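Local coordinates for DNA replication and repair protein RecF (Caldanaerobacter subterraneus subsp. tengcongensis, PDB 5Z69) that binds ATP, probably binds single-stranded DNA, and acts as a recombination mediator of the RecFOR DNA repair pathway, at residues Leu144-Ile148 against Val203-Leu208; Asp158-Tyr162 against Tyr196-Ile200. One frame throughout, in Å; residues are numbered along the deposited sequence. Where two conformers were deposited one is given.

Contact 1 of 2, residues Leu144-Ile148 against Val203-Leu208; sequences LDACI and VRNNYL
Leu144 and Ile148, one turn apart on helix 137-151, pack against the side chain of Tyr207 on the long helix 186-222, a near-perpendicular helix-helix packing that joins the two. The short segments cross at 84°, with their axes 10.8 Å apart, and side chains from both fill the space between. Most of the contact is apolar. Tyr207 has CG anti to its own backbone nitrogen (chi1 -176°), which sends the ring across to the other helix, running past Leu144 and Ile148 in the opposite sense. Leu144 CD1 meets Tyr207 CD2 at 3.5 Å and also touches Leu208 CD2, while Ile148 CG1 sits 3.8 Å from Tyr207 CG. At the far end of the ring, Cys147 CB lies 3.5 Å from Tyr207 OH. Ile148 CG2 reaches Val203 CG1 at the flank. Leu144 CD2 takes the remaining direction and rests on the aliphatic part of Arg204, 3.8 Å from CG.

The polar part lies beyond that. The Arg204 chain runs extended from CG to NE, carrying the guanidinium past Leu144 to Asp145. Arg204 NH2 donates to Asp145 OD1 at 2.8 Å on the syn side (N-H...O 149°), making a salt bridge although the two planes are well turned from each other. A water accepts from Arg204 NH2 and donates to Asp145 OD2. Tyr155 OH bonds to both Asp145 OD1 and Arg204 NE, and Arg204 NH1 goes to Glu274 and to the carbonyl of Pro271. With a methionine in place of Arg204, Asp145 and Glu274 would probably lose the cation they share, and Tyr155 OH one of its partners. The chemistry implies an apolar helix crossing with an arginine at its margin, whose charge is probably balanced by Asp145 and Glu274.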
ATOM      1  N   LEU A 144       4.967  15.811   0.338  1.00 25.81           N
ATOM      2  CA  LEU A 144       3.806  16.061  -0.495  1.00 36.09           C
ATOM      3  C   LEU A 144       2.929  17.217   0.018  1.00 30.12           C
ATOM      4  O   LEU A 144       2.463  18.041  -0.763  1.00 26.96           O
ATOM      5  CB  LEU A 144       2.974  14.782  -0.599  1.00 33.48           C
ATOM      6  CG  LEU A 144       1.746  14.858  -1.502  1.00 39.28           C
ATOM      7  CD1 LEU A 144       2.139  15.200  -2.910  1.00 32.67           C
ATOM      8  CD2 LEU A 144       0.990  13.519  -1.463  1.00 36.12           C
ATOM      9  N   ASP A 145       2.679  17.257   1.328  1.00 25.87           N
ATOM     10  CA  ASP A 145       1.868  18.315   1.925  1.00 22.21           C
ATOM     11  C   ASP A 145       2.522  19.689   1.726  1.00 26.80           C
ATOM     12  O   ASP A 145       1.840  20.678   1.475  1.00 24.03           O
ATOM     13  CB  ASP A 145       1.675  18.064   3.420  1.00 31.44           C
ATOM     14  CG  ASP A 145       0.598  17.041   3.721  1.00 36.84           C
ATOM     15  OD1 ASP A 145      -0.293  16.816   2.875  1.00 31.85           O
ATOM     16  OD2 ASP A 145       0.627  16.498   4.841  1.00 33.68           O
ATOM     17  N   ALA A 146       3.843  19.734   1.844  1.00 26.30           N
ATOM     18  CA  ALA A 146       4.590  20.994   1.710  1.00 30.27           C
ATOM     19  C   ALA A 146       4.641  21.455   0.265  1.00 33.75           C
ATOM     20  O   ALA A 146       4.473  22.642  -0.009  1.00 30.09           O
ATOM     21  CB  ALA A 146       6.004  20.841   2.260  1.00 28.35           C
ATOM     22  N   CYS A 147       4.887  20.526  -0.664  1.00 24.90           N
ATOM     23  CA  CYS A 147       4.861  20.867  -2.082  1.00 29.77           C
ATOM     24  C   CYS A 147       3.529  21.478  -2.476  1.00 36.95           C
ATOM     25  O   CYS A 147       3.470  22.524  -3.143  1.00 29.10           O
ATOM     26  CB  CYS A 147       5.126  19.637  -2.950  1.00 40.85           C
ATOM     27  SG  CYS A 147       6.815  19.060  -2.841  1.00 31.59           S
ATOM     28  N   ILE A 148       2.452  20.824  -2.063  1.00 28.15           N
ATOM     29  CA  ILE A 148       1.132  21.295  -2.479  1.00 33.19           C
ATOM     30  C   ILE A 148       0.728  22.608  -1.807  1.00 38.49           C
ATOM     31  O   ILE A 148       0.234  23.504  -2.483  1.00 29.95           O
ATOM     32  CB  ILE A 148       0.060  20.261  -2.209  1.00 28.12           C
ATOM     33  CG1 ILE A 148       0.394  18.944  -2.971  1.00 28.07           C
ATOM     34  CG2 ILE A 148      -1.307  20.834  -2.626  1.00 24.78           C
ATOM     35  CD1 ILE A 148      -0.526  17.783  -2.658  1.00 23.29           C
ATOM     36  N   VAL A 203      -6.968  16.479  -4.126  1.00 39.44           N
ATOM     37  CA  VAL A 203      -5.880  17.345  -4.538  1.00 33.76           C
ATOM     38  C   VAL A 203      -4.543  16.611  -4.558  1.00 27.10           C
ATOM     39  O   VAL A 203      -3.715  16.834  -5.455  1.00 33.43           O
ATOM     40  CB  VAL A 203      -5.773  18.576  -3.627  1.00 38.64           C
ATOM     41  CG1 VAL A 203      -4.504  19.376  -3.961  1.00 39.54           C
ATOM     42  CG2 VAL A 203      -7.028  19.427  -3.759  1.00 34.89           C
ATOM     43  N   ARG A 204      -4.322  15.741  -3.578  1.00 32.70           N
ATOM     44  CA  ARG A 204      -3.097  14.945  -3.572  1.00 30.59           C
ATOM     45  C   ARG A 204      -2.987  14.122  -4.849  1.00 44.27           C
ATOM     46  O   ARG A 204      -1.897  13.995  -5.419  1.00 34.95           O
ATOM     47  CB  ARG A 204      -3.033  14.020  -2.361  1.00 29.38           C
ATOM     48  CG  ARG A 204      -2.640  14.711  -1.064  1.00 28.56           C
ATOM     49  CD  ARG A 204      -2.534  13.699   0.070  1.00 33.19           C
ATOM     50  NE  ARG A 204      -2.115  14.357   1.294  1.00 32.26           N
ATOM     51  CZ  ARG A 204      -1.962  13.752   2.461  1.00 39.63           C
ATOM     52  NH1 ARG A 204      -2.204  12.448   2.581  1.00 28.69           N
ATOM     53  NH2 ARG A 204      -1.574  14.458   3.515  1.00 26.02           N
ATOM     54  N   ASN A 205      -4.120  13.576  -5.295  1.00 40.95           N
ATOM     55  CA  ASN A 205      -4.154  12.807  -6.543  1.00 42.26           C
ATOM     56  C   ASN A 205      -3.806  13.674  -7.741  1.00 35.14           C
ATOM     57  O   ASN A 205      -3.008  13.278  -8.598  1.00 37.27           O
ATOM     58  CB  ASN A 205      -5.523  12.175  -6.767  1.00 37.70           C
ATOM     59  CG  ASN A 205      -5.511  11.149  -7.903  1.00 38.91           C
ATOM     60  OD1 ASN A 205      -4.906  10.087  -7.787  1.00 44.11           O
ATOM     61  ND2 ASN A 205      -6.165  11.480  -9.001  1.00 39.40           N
ATOM     62  N   ASN A 206      -4.414  14.853  -7.813  1.00 32.81           N
ATOM     63  CA  ASN A 206      -4.091  15.798  -8.884  0.51 39.59           C
ATOM     64  C   ASN A 206      -2.588  16.070  -8.959  1.00 37.22           C
ATOM     65  O   ASN A 206      -2.011  16.113 -10.043  1.00 37.33           O
ATOM     66  CB  ASN A 206      -4.836  17.126  -8.700  0.51 42.06           C
ATOM     67  CG  ASN A 206      -6.351  16.969  -8.700  0.51 46.61           C
ATOM     68  OD1 ASN A 206      -7.061  17.749  -8.061  0.51 49.88           O
ATOM     69  ND2 ASN A 206      -6.853  15.964  -9.412  0.51 42.73           N
ATOM     70  N   TYR A 207      -1.960  16.250  -7.797  1.00 35.71           N
ATOM     71  CA  TYR A 207      -0.539  16.587  -7.770  1.00 33.42           C
ATOM     72  C   TYR A 207       0.303  15.358  -8.152  1.00 29.79           C
ATOM     73  O   TYR A 207       1.282  15.470  -8.894  1.00 33.68           O
ATOM     74  CB  TYR A 207      -0.101  17.116  -6.378  1.00 32.96           C
ATOM     75  CG  TYR A 207       1.341  17.564  -6.362  1.00 25.95           C
ATOM     76  CD1 TYR A 207       1.678  18.905  -6.585  1.00 29.96           C
ATOM     77  CD2 TYR A 207       2.373  16.659  -6.135  1.00 29.81           C
ATOM     78  CE1 TYR A 207       3.002  19.317  -6.585  1.00 26.01           C
ATOM     79  CE2 TYR A 207       3.692  17.060  -6.136  1.00 33.76           C
ATOM     80  CZ  TYR A 207       4.001  18.404  -6.355  1.00 30.92           C
ATOM     81  OH  TYR A 207       5.318  18.823  -6.381  1.00 34.21           O
ATOM     82  N   LEU A 208      -0.067  14.201  -7.620  1.00 30.81           N
ATOM     83  CA  LEU A 208       0.671  12.980  -7.901  1.00 41.99           C
ATOM     84  C   LEU A 208       0.589  12.616  -9.405  1.00 38.24           C
ATOM     85  O   LEU A 208       1.582  12.138  -9.972  1.00 37.28           O
ATOM     86  CB  LEU A 208       0.169  11.848  -7.008  1.00 38.70           C
ATOM     87  CG  LEU A 208       0.601  11.989  -5.547  1.00 42.66           C
ATOM     88  CD1 LEU A 208      -0.109  10.971  -4.745  1.00 32.62           C
ATOM     89  CD2 LEU A 208       2.103  11.849  -5.328  1.00 36.88           C
TER
HETATM   90  O   HOH W   1      -0.859  14.579   6.197  1.00 34.39           O

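Contact 2 of 2, residues Asp158-Tyr162 against Tyr196-Ile200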
ATOM      1  N   ASP A 158      -7.440  23.411   3.994  1.00 33.32           N
ATOM      2  CA  ASP A 158      -8.040  22.115   4.266  1.00 28.30           C
ATOM      3  C   ASP A 158      -7.186  21.273   5.206  1.00 30.37           C
ATOM      4  O   ASP A 158      -7.701  20.688   6.152  1.00 38.39           O
ATOM      5  CB  ASP A 158      -8.275  21.364   2.952  1.00 34.19           C
ATOM      6  CG  ASP A 158      -9.437  21.948   2.151  1.00 44.49           C
ATOM      7  OD1 ASP A 158     -10.251  22.673   2.755  1.00 42.02           O
ATOM      8  OD2 ASP A 158      -9.539  21.675   0.933  1.00 47.11           O
ATOM      9  N   LEU A 159      -5.884  21.235   4.943  1.00 30.97           N
ATOM     10  CA  LEU A 159      -4.954  20.429   5.732  1.00 30.73           C
ATOM     11  C   LEU A 159      -4.933  20.913   7.172  1.00 35.31           C
ATOM     12  O   LEU A 159      -4.961  20.110   8.112  1.00 36.50           O
ATOM     13  CB  LEU A 159      -3.548  20.468   5.112  1.00 32.43           C
ATOM     14  CG  LEU A 159      -2.424  19.722   5.829  1.00 41.05           C
ATOM     15  CD1 LEU A 159      -2.817  18.264   6.035  1.00 39.41           C
ATOM     16  CD2 LEU A 159      -1.135  19.813   5.020  1.00 37.60           C
ATOM     17  N   LEU A 160      -4.911  22.237   7.337  1.00 39.80           N
ATOM     18  CA  LEU A 160      -4.929  22.855   8.656  1.00 39.80           C
ATOM     19  C   LEU A 160      -6.210  22.521   9.415  1.00 34.51           C
ATOM     20  O   LEU A 160      -6.178  22.162  10.593  1.00 31.43           O
ATOM     21  CB  LEU A 160      -4.788  24.383   8.542  1.00 38.58           C
ATOM     22  CG  LEU A 160      -3.389  25.000   8.500  1.00 50.89           C
ATOM     23  CD1 LEU A 160      -3.503  26.515   8.351  1.00 59.10           C
ATOM     24  CD2 LEU A 160      -2.609  24.664   9.757  1.00 51.42           C
ATOM     25  N   GLN A 161      -7.346  22.669   8.752  1.00 28.77           N
ATOM     26  CA  GLN A 161      -8.611  22.348   9.403  1.00 31.50           C
ATOM     27  C   GLN A 161      -8.720  20.827   9.658  1.00 40.08           C
ATOM     28  O   GLN A 161      -9.220  20.391  10.697  1.00 36.02           O
ATOM     29  CB  GLN A 161      -9.781  22.844   8.556  1.00 34.19           C
ATOM     30  CG  GLN A 161     -11.143  22.676   9.228  1.00 45.13           C
ATOM     31  CD  GLN A 161     -11.188  23.252  10.640  1.00 59.66           C
ATOM     32  OE1 GLN A 161     -11.562  22.558  11.594  1.00 66.25           O
ATOM     33  NE2 GLN A 161     -10.820  24.528  10.778  1.00 42.27           N
ATOM     34  N   TYR A 162      -8.241  20.018   8.721  1.00 34.78           N
ATOM     35  CA  TYR A 162      -8.244  18.569   8.931  1.00 37.01           C
ATOM     36  C   TYR A 162      -7.463  18.217  10.197  1.00 38.65           C
ATOM     37  O   TYR A 162      -7.956  17.469  11.041  1.00 38.26           O
ATOM     38  CB  TYR A 162      -7.656  17.832   7.724  1.00 30.09           C
ATOM     39  CG  TYR A 162      -7.527  16.334   7.918  1.00 32.99           C
ATOM     40  CD1 TYR A 162      -8.594  15.484   7.667  1.00 30.63           C
ATOM     41  CD2 TYR A 162      -6.328  15.778   8.337  1.00 37.14           C
ATOM     42  CE1 TYR A 162      -8.475  14.088   7.854  1.00 33.83           C
ATOM     43  CE2 TYR A 162      -6.189  14.410   8.524  1.00 30.33           C
ATOM     44  CZ  TYR A 162      -7.263  13.561   8.288  1.00 40.92           C
ATOM     45  OH  TYR A 162      -7.101  12.190   8.481  1.00 38.27           O
ATOM     46  N   TYR A 196     -13.287  16.731   4.737  1.00 45.60           N
ATOM     47  CA  TYR A 196     -11.994  17.372   4.516  1.00 39.30           C
ATOM     48  C   TYR A 196     -10.985  16.375   3.976  1.00 40.34           C
ATOM     49  O   TYR A 196     -10.180  16.709   3.110  1.00 36.99           O
ATOM     50  CB  TYR A 196     -11.484  18.023   5.801  1.00 34.27           C
ATOM     51  CG  TYR A 196     -12.088  19.394   6.027  1.00 42.59           C
ATOM     52  CD1 TYR A 196     -11.375  20.543   5.735  1.00 48.75           C
ATOM     53  CD2 TYR A 196     -13.388  19.529   6.499  1.00 45.27           C
ATOM     54  CE1 TYR A 196     -11.930  21.794   5.933  1.00 47.61           C
ATOM     55  CE2 TYR A 196     -13.950  20.761   6.701  1.00 48.25           C
ATOM     56  CZ  TYR A 196     -13.216  21.896   6.417  1.00 50.98           C
ATOM     57  OH  TYR A 196     -13.787  23.129   6.616  1.00 54.12           O
ATOM     58  N   GLY A 197     -11.050  15.138   4.463  1.00 36.09           N
ATOM     59  CA  GLY A 197     -10.192  14.083   3.948  1.00 36.31           C
ATOM     60  C   GLY A 197     -10.379  13.838   2.460  1.00 31.98           C
ATOM     61  O   GLY A 197      -9.418  13.605   1.722  1.00 31.81           O
ATOM     62  N   ALA A 198     -11.622  13.898   2.005  1.00 33.33           N
ATOM     63  CA  ALA A 198     -11.904  13.679   0.593  1.00 35.76           C
ATOM     64  C   ALA A 198     -11.322  14.810  -0.271  1.00 38.37           C
ATOM     65  O   ALA A 198     -10.713  14.571  -1.325  1.00 38.15           O
ATOM     66  CB  ALA A 198     -13.433  13.541   0.358  1.00 34.75           C
ATOM     67  N   ARG A 199     -11.510  16.048   0.154  1.00 37.67           N
ATOM     68  CA  ARG A 199     -10.908  17.160  -0.593  1.00 36.54           C
ATOM     69  C   ARG A 199      -9.388  17.024  -0.697  1.00 29.51           C
ATOM     70  O   ARG A 199      -8.798  17.269  -1.745  1.00 37.19           O
ATOM     71  CB  ARG A 199     -11.278  18.477   0.050  1.00 40.44           C
ATOM     72  CG  ARG A 199     -12.706  18.851  -0.205  1.00 51.32           C
ATOM     73  CD  ARG A 199     -12.858  20.347  -0.172  1.00 52.41           C
ATOM     74  NE  ARG A 199     -12.732  20.856   1.183  1.00 51.65           N
ATOM     75  CZ  ARG A 199     -13.756  20.979   2.014  1.00 58.48           C
ATOM     76  NH1 ARG A 199     -14.967  20.619   1.614  1.00 63.49           N
ATOM     77  NH2 ARG A 199     -13.574  21.461   3.238  1.00 61.15           N
ATOM     78  N   ILE A 200      -8.768  16.584   0.386  1.00 30.56           N
ATOM     79  CA  ILE A 200      -7.321  16.433   0.441  1.00 30.77           C
ATOM     80  C   ILE A 200      -6.849  15.299  -0.479  1.00 34.16           C
ATOM     81  O   ILE A 200      -5.876  15.454  -1.225  1.00 36.45           O
ATOM     82  CB  ILE A 200      -6.890  16.195   1.902  1.00 28.56           C
ATOM     83  CG1 ILE A 200      -6.825  17.544   2.647  1.00 31.27           C
ATOM     84  CG2 ILE A 200      -5.550  15.464   1.992  1.00 23.38           C
ATOM     85  CD1 ILE A 200      -6.985  17.401   4.155  1.00 41.53           C
TER
HETATM   86  O   HOH W   2      -7.851  20.303  -0.555  1.00 44.48           O
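Asp158 meets Arg199 and Ile200 across an antiparallel helical hairpin, formed by the successive helices 153-177 and 186-222; the axes of the local segments lie 9.5 Å apart, at 147°. Along the Asp158 side chain, CB packs against Ile200 CG1 at 4.1 Å. With CG anti to the carbonyl carbon (chi1 -73°), the carboxylate swings across to Arg199, whose chain bends at chi3 to bring NE up. Arg199 NE lies 3.3 Å from Asp158 OD2 and slightly farther from OD1: a salt bridge made of two weak hydrogen bonds, divided over both oxygens, with neither bond close or straight. OD1 also touches Tyr196 CE1.

The Tyr196 ring has neighbours on more than one side. Arg199 NH2 sits over the centre of one face, while Gln161 CG approaches the ring obliquely, 3.5 Å from Tyr196 CE1, and Gln161 CB also touches CE1. The Gln161 amide turns elsewhere, its OE1 bonded to Lys192.

In the apolar part, Ile200 CD1 presses against Tyr162 CB at 3.7 Å. Tyr196 CB comes up at the edge of the Tyr162 ring, and the ring also comes within 4.1 Å (Tyr162 CD1) of Gly197 N. Tyr162 OH goes on to His272. A water donates to Asp158 OD2 at 2.6 Å and, weakly, to the carbonyl oxygen of Arg199.

Overall arrangement
Helix 186-222 takes part in both contacts, meeting helix 137-151 in contact 1 and the next helix, 153-177, in contact 2, which is nested inside the chain span closed by contact 1. Their centres are 12 Å apart and they touch directly, Asp145 CG lying 3.5 Å from Leu159 CD2. Contact 1 is the deeper, largely buried and steeply crossed; contact 2 lies farther from the chain centre, is partly buried and runs nearly antiparallel. The chemistry follows: a short, multiply supported ion pair beside an apolar core in the first, a looser ion pair beside one tyrosine ring in the second. Both lie away from the nucleotide.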